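Local coordinates for ribonuclease VapC (Klebsiella pneumoniae, PDB 7BY3), which probably acts as the toxic, magnesium-dependent RNA endonuclease of a toxin-antitoxin system, at residues G4-D9 with E28-Q33; T10-D15 with V119-I124; I36-W41 with I66-Q71. All coordinates share one frame; numbering follows the deposited sequence.

Interaction 1 of 3, residues G4-D9 with E28-Q33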
ATOM      1  N   GLY B   4      25.106   0.644  -2.276  1.00 59.05           N
ATOM      2  CA  GLY B   4      24.612   0.443  -3.626  1.00 56.46           C
ATOM      3  C   GLY B   4      23.526  -0.613  -3.697  1.00 47.80           C
ATOM      4  O   GLY B   4      23.517  -1.451  -4.597  1.00 44.52           O
ATOM      5  N   SER B   5      22.610  -0.576  -2.736  1.00 47.01           N
ATOM      6  CA  SER B   5      21.496  -1.514  -2.713  1.00 45.22           C
ATOM      7  C   SER B   5      20.453  -1.134  -3.758  1.00 43.71           C
ATOM      8  O   SER B   5      20.393   0.013  -4.201  1.00 43.02           O
ATOM      9  CB  SER B   5      20.869  -1.570  -1.322  1.00 47.32           C
ATOM     10  OG  SER B   5      21.718  -2.251  -0.416  1.00 53.53           O
ATOM     11  N   ALA B   6      19.629  -2.103  -4.145  1.00 37.95           N
ATOM     12  CA  ALA B   6      18.735  -1.924  -5.279  1.00 33.04           C
ATOM     13  C   ALA B   6      17.267  -2.202  -4.961  1.00 31.64           C
ATOM     14  O   ALA B   6      16.935  -3.172  -4.280  1.00 31.39           O
ATOM     15  CB  ALA B   6      19.190  -2.810  -6.419  1.00 33.58           C
ATOM     16  N   LEU B   7      16.397  -1.332  -5.468  1.00 31.16           N
ATOM     17  CA  LEU B   7      14.956  -1.567  -5.475  1.00 28.94           C
ATOM     18  C   LEU B   7      14.490  -1.694  -6.921  1.00 28.84           C
ATOM     19  O   LEU B   7      14.700  -0.788  -7.727  1.00 29.62           O
ATOM     20  CB  LEU B   7      14.202  -0.439  -4.768  1.00 28.46           C
ATOM     21  CG  LEU B   7      12.686  -0.626  -4.656  1.00 25.92           C
ATOM     22  CD1 LEU B   7      12.314  -1.242  -3.320  1.00 25.86           C
ATOM     23  CD2 LEU B   7      11.948   0.683  -4.866  1.00 25.81           C
ATOM     24  N   PHE B   8      13.859  -2.815  -7.251  1.00 28.80           N
ATOM     25  CA  PHE B   8      13.475  -3.086  -8.632  1.00 29.85           C
ATOM     26  C   PHE B   8      11.995  -2.834  -8.894  1.00 29.97           C
ATOM     27  O   PHE B   8      11.131  -3.327  -8.172  1.00 29.36           O
ATOM     28  CB  PHE B   8      13.838  -4.524  -9.006  1.00 29.22           C
ATOM     29  CG  PHE B   8      15.303  -4.724  -9.270  1.00 29.83           C
ATOM     30  CD1 PHE B   8      16.165  -5.074  -8.246  1.00 29.66           C
ATOM     31  CD2 PHE B   8      15.818  -4.547 -10.542  1.00 30.55           C
ATOM     32  CE1 PHE B   8      17.513  -5.251  -8.487  1.00 30.82           C
ATOM     33  CE2 PHE B   8      17.165  -4.722 -10.788  1.00 31.67           C
ATOM     34  CZ  PHE B   8      18.013  -5.075  -9.760  1.00 31.66           C
ATOM     35  N   ASP B   9      11.719  -2.058  -9.938  1.00 32.05           N
ATOM     36  CA  ASP B   9      10.355  -1.734 -10.336  1.00 31.64           C
ATOM     37  C   ASP B   9       9.683  -2.942 -10.982  1.00 32.24           C
ATOM     38  O   ASP B   9      10.353  -3.876 -11.424  1.00 31.77           O
ATOM     39  CB  ASP B   9      10.348  -0.538 -11.292  1.00 35.49           C
ATOM     40  CG  ASP B   9       8.982   0.116 -11.408  1.00 37.51           C
ATOM     41  OD1 ASP B   9       8.052  -0.308 -10.690  1.00 38.18           O
ATOM     42  OD2 ASP B   9       8.842   1.064 -12.210  1.00 39.17           O
ATOM     43  N   GLU B  28      21.249  -9.177 -11.879  1.00 37.11           N
ATOM     44  CA  GLU B  28      22.599  -9.600 -11.515  1.00 38.46           C
ATOM     45  C   GLU B  28      23.524  -8.409 -11.303  1.00 36.60           C
ATOM     46  O   GLU B  28      24.545  -8.520 -10.629  1.00 43.19           O
ATOM     47  CB  GLU B  28      23.192 -10.518 -12.586  1.00 41.71           C
ATOM     48  CG  GLU B  28      22.552 -11.890 -12.666  1.00 46.68           C
ATOM     49  CD  GLU B  28      23.160 -12.748 -13.758  1.00 58.08           C
ATOM     50  OE1 GLU B  28      24.122 -12.291 -14.410  1.00 59.16           O
ATOM     51  OE2 GLU B  28      22.674 -13.880 -13.965  1.00 54.25           O
ATOM     52  N   ALA B  29      23.150  -7.269 -11.871  1.00 34.26           N
ATOM     53  CA  ALA B  29      23.997  -6.081 -11.860  1.00 33.97           C
ATOM     54  C   ALA B  29      24.072  -5.423 -10.489  1.00 34.83           C
ATOM     55  O   ALA B  29      24.814  -4.463 -10.296  1.00 36.36           O
ATOM     56  CB  ALA B  29      23.505  -5.082 -12.886  1.00 35.09           C
ATOM     57  N   TRP B  30      23.293  -5.933  -9.543  1.00 35.41           N
ATOM     58  CA  TRP B  30      23.247  -5.353  -8.207  1.00 35.04           C
ATOM     59  C   TRP B  30      23.407  -6.419  -7.128  1.00 36.68           C
ATOM     60  O   TRP B  30      22.975  -7.557  -7.306  1.00 38.06           O
ATOM     61  CB  TRP B  30      21.937  -4.588  -8.020  1.00 33.33           C
ATOM     62  CG  TRP B  30      21.785  -3.464  -8.996  1.00 32.45           C
ATOM     63  CD1 TRP B  30      21.303  -3.544 -10.268  1.00 33.00           C
ATOM     64  CD2 TRP B  30      22.129  -2.092  -8.783  1.00 30.97           C
ATOM     65  NE1 TRP B  30      21.322  -2.306 -10.861  1.00 32.58           N
ATOM     66  CE2 TRP B  30      21.825  -1.396  -9.969  1.00 30.79           C
ATOM     67  CE3 TRP B  30      22.661  -1.382  -7.703  1.00 33.76           C
ATOM     68  CZ2 TRP B  30      22.034  -0.027 -10.105  1.00 31.46           C
ATOM     69  CZ3 TRP B  30      22.869  -0.023  -7.841  1.00 33.85           C
ATOM     70  CH2 TRP B  30      22.556   0.640  -9.032  1.00 32.49           C
ATOM     71  N   PRO B  31      24.050  -6.057  -6.006  1.00 37.82           N
ATOM     72  CA  PRO B  31      24.258  -7.027  -4.926  1.00 38.97           C
ATOM     73  C   PRO B  31      22.973  -7.402  -4.191  1.00 39.26           C
ATOM     74  O   PRO B  31      22.205  -6.519  -3.812  1.00 44.49           O
ATOM     75  CB  PRO B  31      25.221  -6.295  -3.988  1.00 39.67           C
ATOM     76  CG  PRO B  31      24.923  -4.853  -4.208  1.00 39.48           C
ATOM     77  CD  PRO B  31      24.594  -4.729  -5.669  1.00 38.61           C
ATOM     78  N   PRO B  32      22.748  -8.707  -3.981  1.00 39.07           N
ATOM     79  CA  PRO B  32      21.675  -9.189  -3.106  1.00 39.58           C
ATOM     80  C   PRO B  32      21.996  -8.833  -1.659  1.00 40.95           C
ATOM     81  O   PRO B  32      23.177  -8.683  -1.347  1.00 42.59           O
ATOM     82  CB  PRO B  32      21.691 -10.705  -3.327  1.00 43.77           C
ATOM     83  CG  PRO B  32      23.077 -11.001  -3.791  1.00 42.16           C
ATOM     84  CD  PRO B  32      23.487  -9.815  -4.610  1.00 40.60           C
ATOM     85  N   GLN B  33      20.998  -8.688  -0.791  1.00 39.88           N
ATOM     86  CA  GLN B  33      19.588  -8.862  -1.121  1.00 36.63           C
ATOM     87  C   GLN B  33      18.998  -7.581  -1.697  1.00 35.73           C
ATOM     88  O   GLN B  33      19.161  -6.505  -1.125  1.00 35.62           O
ATOM     89  CB  GLN B  33      18.817  -9.284   0.134  1.00 36.68           C
ATOM     90  CG  GLN B  33      17.322  -9.483  -0.042  1.00 35.23           C
ATOM     91  CD  GLN B  33      16.611  -9.684   1.287  1.00 33.78           C
ATOM     92  OE1 GLN B  33      16.788  -8.905   2.224  1.00 34.75           O
ATOM     93  NE2 GLN B  33      15.811 -10.740   1.378  1.00 34.25           N
TER
HETATM   94  O   HOH W   1      21.858  -5.038  -1.614  1.00 39.73           O

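Interaction 2 of 3, residues T10-D15 with V119-I124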
ATOM      1  N   THR B  10       8.355  -2.915 -11.019  1.00 32.85           N
ATOM      2  CA  THR B  10       7.549  -4.044 -11.476  1.00 34.82           C
ATOM      3  C   THR B  10       7.907  -4.540 -12.878  1.00 36.92           C
ATOM      4  O   THR B  10       7.949  -5.746 -13.120  1.00 37.06           O
ATOM      5  CB  THR B  10       6.046  -3.683 -11.453  1.00 34.68           C
ATOM      6  OG1 THR B  10       5.706  -3.124 -10.178  1.00 32.57           O
ATOM      7  CG2 THR B  10       5.192  -4.915 -11.707  1.00 33.86           C
ATOM      8  N   ASN B  11       8.171  -3.613 -13.795  1.00 39.24           N
ATOM      9  CA  ASN B  11       8.409  -3.968 -15.193  1.00 41.58           C
ATOM     10  C   ASN B  11       9.631  -4.866 -15.398  1.00 40.39           C
ATOM     11  O   ASN B  11       9.690  -5.633 -16.361  1.00 40.92           O
ATOM     12  CB  ASN B  11       8.548  -2.700 -16.045  1.00 45.10           C
ATOM     13  CG  ASN B  11       9.600  -1.742 -15.509  1.00 43.03           C
ATOM     14  OD1 ASN B  11       9.284  -0.796 -14.788  1.00 43.07           O
ATOM     15  ND2 ASN B  11      10.855  -1.984 -15.864  1.00 52.23           N
ATOM     16  N   ILE B  12      10.602  -4.774 -14.496  1.00 39.24           N
ATOM     17  CA  ILE B  12      11.813  -5.578 -14.603  1.00 36.58           C
ATOM     18  C   ILE B  12      11.554  -7.020 -14.187  1.00 35.66           C
ATOM     19  O   ILE B  12      11.996  -7.954 -14.856  1.00 36.04           O
ATOM     20  CB  ILE B  12      12.947  -4.996 -13.751  1.00 34.52           C
ATOM     21  CG1 ILE B  12      13.331  -3.617 -14.279  1.00 35.19           C
ATOM     22  CG2 ILE B  12      14.157  -5.915 -13.763  1.00 34.11           C
ATOM     23  CD1 ILE B  12      14.477  -3.000 -13.550  1.00 35.40           C
ATOM     24  N   LEU B  13      10.834  -7.196 -13.083  1.00 35.18           N
ATOM     25  CA  LEU B  13      10.458  -8.528 -12.622  1.00 35.29           C
ATOM     26  C   LEU B  13       9.596  -9.237 -13.662  1.00 35.94           C
ATOM     27  O   LEU B  13       9.796 -10.419 -13.942  1.00 34.87           O
ATOM     28  CB  LEU B  13       9.719  -8.450 -11.284  1.00 34.90           C
ATOM     29  CG  LEU B  13      10.565  -8.244 -10.026  1.00 29.68           C
ATOM     30  CD1 LEU B  13       9.681  -8.258  -8.798  1.00 37.01           C
ATOM     31  CD2 LEU B  13      11.630  -9.315  -9.914  1.00 31.82           C
ATOM     32  N   ILE B  14       8.643  -8.506 -14.233  1.00 38.17           N
ATOM     33  CA  ILE B  14       7.794  -9.031 -15.297  1.00 38.69           C
ATOM     34  C   ILE B  14       8.635  -9.484 -16.485  1.00 38.04           C
ATOM     35  O   ILE B  14       8.425 -10.570 -17.027  1.00 37.84           O
ATOM     36  CB  ILE B  14       6.765  -7.982 -15.767  1.00 40.10           C
ATOM     37  CG1 ILE B  14       5.774  -7.670 -14.646  1.00 40.77           C
ATOM     38  CG2 ILE B  14       6.015  -8.476 -16.994  1.00 43.90           C
ATOM     39  CD1 ILE B  14       4.973  -8.870 -14.193  1.00 41.87           C
ATOM     40  N   ASP B  15       9.593  -8.650 -16.875  1.00 38.85           N
ATOM     41  CA  ASP B  15      10.518  -8.976 -17.954  1.00 38.51           C
ATOM     42  C   ASP B  15      11.260 -10.275 -17.683  1.00 36.91           C
ATOM     43  O   ASP B  15      11.416 -11.108 -18.573  1.00 38.61           O
ATOM     44  CB  ASP B  15      11.526  -7.847 -18.157  1.00 41.30           C
ATOM     45  CG  ASP B  15      11.171  -6.949 -19.319  1.00 45.06           C
ATOM     46  OD1 ASP B  15      10.177  -7.235 -20.017  1.00 48.81           O
ATOM     47  OD2 ASP B  15      11.888  -5.952 -19.534  1.00 43.79           O
ATOM     48  N   VAL B 119      17.805   4.511 -11.982  1.00 35.87           N
ATOM     49  CA  VAL B 119      18.638   3.994 -13.067  1.00 37.24           C
ATOM     50  C   VAL B 119      17.802   3.339 -14.163  1.00 39.37           C
ATOM     51  O   VAL B 119      16.964   2.488 -13.876  1.00 38.87           O
ATOM     52  CB  VAL B 119      19.669   2.968 -12.531  1.00 35.36           C
ATOM     53  CG1 VAL B 119      20.134   2.035 -13.633  1.00 42.21           C
ATOM     54  CG2 VAL B 119      20.858   3.682 -11.925  1.00 34.80           C
ATOM     55  N   THR B 120      18.015   3.732 -15.416  1.00 42.40           N
ATOM     56  CA  THR B 120      17.368   3.018 -16.509  1.00 43.46           C
ATOM     57  C   THR B 120      18.344   1.978 -17.085  1.00 44.18           C
ATOM     58  O   THR B 120      19.325   2.315 -17.745  1.00 44.76           O
ATOM     59  CB  THR B 120      16.846   3.994 -17.600  1.00 43.94           C
ATOM     60  OG1 THR B 120      16.227   3.254 -18.659  1.00 53.66           O
ATOM     61  CG2 THR B 120      17.952   4.886 -18.154  1.00 43.92           C
ATOM     62  N   PRO B 121      18.094   0.693 -16.776  1.00 45.04           N
ATOM     63  CA  PRO B 121      18.985  -0.395 -17.197  1.00 47.00           C
ATOM     64  C   PRO B 121      18.969  -0.707 -18.696  1.00 49.71           C
ATOM     65  O   PRO B 121      20.042  -0.846 -19.280  1.00 56.20           O
ATOM     66  CB  PRO B 121      18.460  -1.591 -16.396  1.00 45.63           C
ATOM     67  CG  PRO B 121      17.026  -1.287 -16.178  1.00 43.85           C
ATOM     68  CD  PRO B 121      16.930   0.198 -16.025  1.00 44.15           C
ATOM     69  N   TYR B 122      17.794  -0.778 -19.315  1.00 48.95           N
ATOM     70  CA  TYR B 122      17.708  -1.239 -20.701  1.00 50.13           C
ATOM     71  C   TYR B 122      16.468  -0.721 -21.436  1.00 56.19           C
ATOM     72  O   TYR B 122      15.706   0.079 -20.899  1.00 55.31           O
ATOM     73  CB  TYR B 122      17.761  -2.776 -20.758  1.00 49.05           C
ATOM     74  CG  TYR B 122      16.741  -3.505 -19.905  1.00 47.68           C
ATOM     75  CD1 TYR B 122      15.569  -3.997 -20.456  1.00 48.16           C
ATOM     76  CD2 TYR B 122      16.965  -3.722 -18.553  1.00 50.94           C
ATOM     77  CE1 TYR B 122      14.646  -4.673 -19.682  1.00 44.90           C
ATOM     78  CE2 TYR B 122      16.042  -4.387 -17.768  1.00 43.97           C
ATOM     79  CZ  TYR B 122      14.884  -4.860 -18.338  1.00 42.07           C
ATOM     80  OH  TYR B 122      13.965  -5.527 -17.565  1.00 41.10           O
ATOM     81  N   GLU B 123      16.280  -1.184 -22.670  1.00 60.36           N
ATOM     82  CA  GLU B 123      15.316  -0.584 -23.591  1.00 64.61           C
ATOM     83  C   GLU B 123      14.409  -1.612 -24.268  1.00 66.82           C
ATOM     84  O   GLU B 123      14.812  -2.753 -24.492  1.00 63.96           O
ATOM     85  CB  GLU B 123      16.072   0.222 -24.657  1.00 70.39           C
ATOM     86  CG  GLU B 123      15.209   0.953 -25.676  1.00 71.00           C
ATOM     87  CD  GLU B 123      14.393   2.068 -25.061  1.00 75.06           C
ATOM     88  OE1 GLU B 123      14.867   2.680 -24.081  1.00 82.58           O
ATOM     89  OE2 GLU B 123      13.279   2.336 -25.560  1.00 74.61           O
ATOM     90  N   ILE B 124      13.179  -1.207 -24.583  1.00 70.05           N
ATOM     91  CA  ILE B 124      12.335  -1.988 -25.478  1.00 71.77           C
ATOM     92  C   ILE B 124      12.492  -1.428 -26.902  1.00 69.14           C
ATOM     93  O   ILE B 124      12.160  -0.275 -27.176  1.00 69.64           O
ATOM     94  CB  ILE B 124      10.840  -2.011 -25.008  1.00 64.50           C
ATOM     95  CG1 ILE B 124      10.196  -0.620 -24.987  1.00 67.89           C
ATOM     96  CG2 ILE B 124      10.717  -2.643 -23.631  1.00 59.36           C
ATOM     97  CD1 ILE B 124       9.172  -0.396 -26.087  1.00 63.40           C
TER

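Interaction 3 of 3, residues I36-W41 with I66-Q71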
ATOM      1  N   ILE B  36      11.906  -5.024  -3.452  1.00 27.01           N
ATOM      2  CA  ILE B  36      10.738  -4.590  -4.205  1.00 26.15           C
ATOM      3  C   ILE B  36       9.679  -4.071  -3.240  1.00 26.42           C
ATOM      4  O   ILE B  36       9.662  -4.440  -2.067  1.00 26.98           O
ATOM      5  CB  ILE B  36      10.127  -5.722  -5.060  1.00 26.64           C
ATOM      6  CG1 ILE B  36       9.814  -6.944  -4.195  1.00 26.21           C
ATOM      7  CG2 ILE B  36      11.050  -6.099  -6.207  1.00 28.32           C
ATOM      8  CD1 ILE B  36       9.002  -7.996  -4.912  1.00 25.53           C
ATOM      9  N   SER B  37       8.807  -3.201  -3.735  1.00 26.34           N
ATOM     10  CA  SER B  37       7.671  -2.729  -2.953  1.00 26.29           C
ATOM     11  C   SER B  37       6.598  -3.811  -2.870  1.00 27.05           C
ATOM     12  O   SER B  37       6.592  -4.748  -3.665  1.00 27.40           O
ATOM     13  CB  SER B  37       7.090  -1.451  -3.562  1.00 25.98           C
ATOM     14  OG  SER B  37       5.891  -1.072  -2.908  1.00 26.96           O
ATOM     15  N   LEU B  38       5.704  -3.687  -1.896  1.00 27.76           N
ATOM     16  CA  LEU B  38       4.542  -4.565  -1.813  1.00 28.16           C
ATOM     17  C   LEU B  38       3.642  -4.371  -3.034  1.00 28.20           C
ATOM     18  O   LEU B  38       2.964  -5.300  -3.472  1.00 29.58           O
ATOM     19  CB  LEU B  38       3.761  -4.304  -0.523  1.00 29.22           C
ATOM     20  CG  LEU B  38       2.743  -5.359  -0.084  1.00 29.39           C
ATOM     21  CD1 LEU B  38       3.333  -6.764  -0.144  1.00 30.26           C
ATOM     22  CD2 LEU B  38       2.230  -5.047   1.314  1.00 31.66           C
ATOM     23  N   ILE B  39       3.645  -3.157  -3.575  1.00 27.13           N
ATOM     24  CA  ILE B  39       2.904  -2.841  -4.792  1.00 27.66           C
ATOM     25  C   ILE B  39       3.368  -3.715  -5.950  1.00 27.05           C
ATOM     26  O   ILE B  39       2.558  -4.215  -6.729  1.00 28.19           O
ATOM     27  CB  ILE B  39       3.063  -1.356  -5.175  1.00 27.61           C
ATOM     28  CG1 ILE B  39       2.357  -0.469  -4.148  1.00 28.60           C
ATOM     29  CG2 ILE B  39       2.522  -1.097  -6.575  1.00 29.68           C
ATOM     30  CD1 ILE B  39       2.028   0.908  -4.653  1.00 28.54           C
ATOM     31  N   THR B  40       4.679  -3.901  -6.046  1.00 26.88           N
ATOM     32  CA  THR B  40       5.262  -4.729  -7.092  1.00 28.45           C
ATOM     33  C   THR B  40       4.921  -6.202  -6.875  1.00 27.52           C
ATOM     34  O   THR B  40       4.598  -6.912  -7.825  1.00 28.15           O
ATOM     35  CB  THR B  40       6.791  -4.549  -7.162  1.00 27.36           C
ATOM     36  OG1 THR B  40       7.093  -3.219  -7.602  1.00 28.54           O
ATOM     37  CG2 THR B  40       7.408  -5.537  -8.133  1.00 27.79           C
ATOM     38  N   TRP B  41       4.978  -6.650  -5.622  1.00 27.34           N
ATOM     39  CA  TRP B  41       4.640  -8.029  -5.278  1.00 28.34           C
ATOM     40  C   TRP B  41       3.239  -8.387  -5.769  1.00 30.22           C
ATOM     41  O   TRP B  41       3.036  -9.440  -6.365  1.00 32.42           O
ATOM     42  CB  TRP B  41       4.742  -8.255  -3.765  1.00 29.14           C
ATOM     43  CG  TRP B  41       4.646  -9.706  -3.353  1.00 30.22           C
ATOM     44  CD1 TRP B  41       5.681 -10.575  -3.174  1.00 28.37           C
ATOM     45  CD2 TRP B  41       3.448 -10.439  -3.073  1.00 32.03           C
ATOM     46  NE1 TRP B  41       5.205 -11.808  -2.800  1.00 28.83           N
ATOM     47  CE2 TRP B  41       3.838 -11.757  -2.730  1.00 31.24           C
ATOM     48  CE3 TRP B  41       2.086 -10.126  -3.075  1.00 32.44           C
ATOM     49  CZ2 TRP B  41       2.915 -12.746  -2.397  1.00 33.51           C
ATOM     50  CZ3 TRP B  41       1.170 -11.111  -2.743  1.00 32.77           C
ATOM     51  CH2 TRP B  41       1.590 -12.405  -2.409  1.00 33.71           C
ATOM     52  N   ILE B  66      10.987  -7.333   0.848  1.00 31.69           N
ATOM     53  CA  ILE B  66       9.684  -6.861   0.408  1.00 30.57           C
ATOM     54  C   ILE B  66       9.184  -5.808   1.376  1.00 29.58           C
ATOM     55  O   ILE B  66       8.867  -6.101   2.526  1.00 30.68           O
ATOM     56  CB  ILE B  66       8.670  -8.011   0.291  1.00 30.33           C
ATOM     57  CG1 ILE B  66       9.189  -9.066  -0.688  1.00 29.96           C
ATOM     58  CG2 ILE B  66       7.322  -7.485  -0.170  1.00 30.79           C
ATOM     59  CD1 ILE B  66       8.321 -10.299  -0.781  1.00 31.44           C
ATOM     60  N   ILE B  67       9.123  -4.572   0.896  1.00 29.41           N
ATOM     61  CA  ILE B  67       8.859  -3.433   1.759  1.00 30.76           C
ATOM     62  C   ILE B  67       7.393  -3.008   1.720  1.00 31.13           C
ATOM     63  O   ILE B  67       6.872  -2.618   0.676  1.00 30.02           O
ATOM     64  CB  ILE B  67       9.753  -2.242   1.373  1.00 29.75           C
ATOM     65  CG1 ILE B  67      11.209  -2.702   1.251  1.00 28.20           C
ATOM     66  CG2 ILE B  67       9.616  -1.122   2.389  1.00 30.98           C
ATOM     67  CD1 ILE B  67      12.186  -1.597   0.934  1.00 29.39           C
ATOM     68  N   ASN B  68       6.739  -3.091   2.874  1.00 33.20           N
ATOM     69  CA  ASN B  68       5.341  -2.700   3.006  1.00 34.27           C
ATOM     70  C   ASN B  68       5.160  -1.192   2.896  1.00 33.53           C
ATOM     71  O   ASN B  68       6.102  -0.427   3.102  1.00 31.54           O
ATOM     72  CB  ASN B  68       4.771  -3.183   4.343  1.00 37.11           C
ATOM     73  CG  ASN B  68       4.953  -4.672   4.556  1.00 43.52           C
ATOM     74  OD1 ASN B  68       4.881  -5.463   3.616  1.00 42.55           O
ATOM     75  ND2 ASN B  68       5.186  -5.064   5.804  1.00 48.51           N
ATOM     76  N   ILE B  69       3.942  -0.768   2.571  1.00 34.86           N
ATOM     77  CA  ILE B  69       3.614   0.650   2.554  1.00 34.67           C
ATOM     78  C   ILE B  69       3.062   1.057   3.913  1.00 36.58           C
ATOM     79  O   ILE B  69       1.993   0.607   4.327  1.00 36.27           O
ATOM     80  CB  ILE B  69       2.590   0.996   1.454  1.00 32.45           C
ATOM     81  CG1 ILE B  69       3.056   0.452   0.103  1.00 30.35           C
ATOM     82  CG2 ILE B  69       2.372   2.502   1.379  1.00 32.29           C
ATOM     83  CD1 ILE B  69       2.048  -0.448  -0.565  1.00 29.36           C
ATOM     84  N   SER B  70       3.809   1.909   4.602  1.00 35.89           N
ATOM     85  CA  SER B  70       3.411   2.412   5.907  1.00 37.58           C
ATOM     86  C   SER B  70       3.189   3.918   5.840  1.00 38.79           C
ATOM     87  O   SER B  70       3.252   4.511   4.764  1.00 38.10           O
ATOM     88  CB  SER B  70       4.459   2.067   6.962  1.00 39.89           C
ATOM     89  OG  SER B  70       5.701   2.666   6.645  1.00 43.53           O
ATOM     90  N   GLN B  71       2.923   4.526   6.991  1.00 41.92           N
ATOM     91  CA  GLN B  71       2.481   5.916   7.053  1.00 39.64           C
ATOM     92  C   GLN B  71       3.437   6.924   6.405  1.00 40.94           C
ATOM     93  O   GLN B  71       2.990   7.837   5.711  1.00 46.12           O
ATOM     94  CB  GLN B  71       2.232   6.315   8.509  1.00 41.08           C
ATOM     95  CG  GLN B  71       1.701   7.727   8.678  1.00 40.65           C
ATOM     96  CD  GLN B  71       0.380   7.941   7.963  1.00 39.11           C
ATOM     97  OE1 GLN B  71      -0.602   7.247   8.226  1.00 41.98           O
ATOM     98  NE2 GLN B  71       0.352   8.905   7.051  1.00 38.86           N
TER
HETATM   99  O   HOH W   2       6.385  -0.117  -0.705  1.00 27.21           O

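Interaction 1 of 3, residues G4-D9 with E28-Q33
Ala6 CB lies over one face of the Trp30 indole, 3.4 Å above the ring plane and displaced toward the rim, and also packs against Trp30 CB at 3.6 Å. An aromatic ring meets the same indole: the edge of Phe8 is turned toward the face of the five-membered ring in an offset edge-to-face pair, with centroids 5.5 Å apart and planes at 85°. The leading atom of that edge is Phe8 CZ, 3.7 Å from Trp30 CD1. On both residues CG stands anti to the carbonyl carbon (chi1 -76° for Phe8, -61° for Trp30), which places each ring beside its own backbone N. The six-membered end of the indole reaches the start of 4-9, where Gly4 O lies at its edge, in plane, 3.2 Å from Trp30 CE3; Pro31 CD touches the same carbonyl oxygen. The contact thus fastens the first strand of the PIN domain, 6-8, to the loop that leads from helix 21-28 into strand 35-37. Between the two segments the polar link runs through one water, which accepts from Ser5 OG at 3.0 Å and donates to Pro31 O at 2.7 Å and to Gln33 O at 3.1 Å; the Pro32-Gln33 peptide between these two carbonyls is cis. Farther out, backbone hydrogen bonds join Ala6 and Phe8 to Ala35 and tie Leu7 to Glu103 and Ile105 of the neighbouring parallel strand. Glu103 and Ile105 also pack against the Trp30 side chain.

Interaction 2 of 3, residues T10-D15 with V119-I124
Tyr122 reaches from the C-terminal tail to helix 10-17, the first helix of the PIN domain, and ends on Asp15. The tail leaves strand 118-119, while the helix directly follows strand 6-8, so the contact joins elements from both ends of the chain. From CB, the ring is carried by a chi1 of 54° that sets CG between the backbone N and the carbonyl carbon, and the ring extends from there toward the helix. Tyr122 CE2 passes Ile12 CG1 at 4.5 Å, a loose apolar approach. On the other side of the ring Tyr122 CE1 lies 3.0 Å from Asp15 OD2, which sits at the ring edge, in plane; the carboxylate and ring planes are only 30° apart. At the tip, Tyr122 OH has the Ile12 side chain beside it, with CG2 at 3.8 Å, and donates a 2.9 Å hydrogen bond to Asp15 OD2. Pro121 extends the apolar part by resting its CG 4.0 Å from Ile12 CD1. Beyond the two segments, Ala23 and Ala26 of helix 21-28 touch the Tyr122 side chain. Asp15 OD2 also forms a salt bridge with Arg107 NH1, so one buried oxygen is gripped by two partners; the arginine probably stabilises the negative charge of the carboxylate. The hydroxyl of Tyr122 takes the anti lone pair of Asp15 OD2, the one directed away from OD1.

Interaction 3 of 3, residues I36-W41 with I66-Q71
Ile36 and Ile66, then Ser37 and Ile67, pair as neighbouring residues of two parallel strands, joined by a 3.0 Å bond from Ile67 N to Ile36 O that is nearly straight (170° at the hydrogen). Where strand 35-37 turns into helix 38-50, Leu38 N still reaches back to Ile67 O at 3.0 Å, but more bent, at 141°, and from above the carbonyl plane. Ile67 O accepts a further bond, 2.9 Å long, from a water. Ser37 is the N-cap of the helix: its hydroxyl stands anti to the backbone N (chi1 173°), where OG receives the N-H of Ile39. Side by side and pointing the same way, Ile36 and Ile66 touch through their CG1 atoms. The far end of Ile66 then meets Trp41, with CD1 at 3.6 Å from Trp41 CD1, while its CG2 branch lies against Leu38 CD1. Leu38 CD2 approaches Asn68 OD1, and Ile39 crosses Ile69 at about a right angle, their nearest atoms being Ile39 CG1 and Ile69 CD1 at 3.6 Å. Such a pair of short parallel strands linked through helices is a beta-alpha-beta crossover, here within the alpha/beta PIN fold. Ser70 and Gln71 of the second subunit pack on Leu38 and Trp41, and the two copies of Ile69 meet, so the contact is part of the interface between two copies of the toxin. The direct hydrogen bonds across it join main chain to main chain, and apart from the Leu38-Asn68 approach the side chains that meet are mainly apolar, which implies directional bonding along the strands and non-directional packing beside them.

Overall arrangement
Interaction 3 is buried and mainly apolar around a parallel backbone pairing, and it takes part in the interface with the second subunit. Interaction 2, also buried, differs in closing on a charged carboxylate. Interaction 1 is only partly buried and combines aromatic packing with a water bridge. Interactions 1 and 2 use consecutive elements, strand 6-8 and helix 10-17, and touch where Trp30 meets Val119. Interaction 3 lies on the opposite side of the chain's centre from interaction 2 and is nested within the loop that interaction 2 closes; Thr10 and Thr40 probably hydrogen-bond between them, and Leu13 packs on Ile36. Ile36 also packs against Phe8 and Leu7, linking interactions 1 and 3.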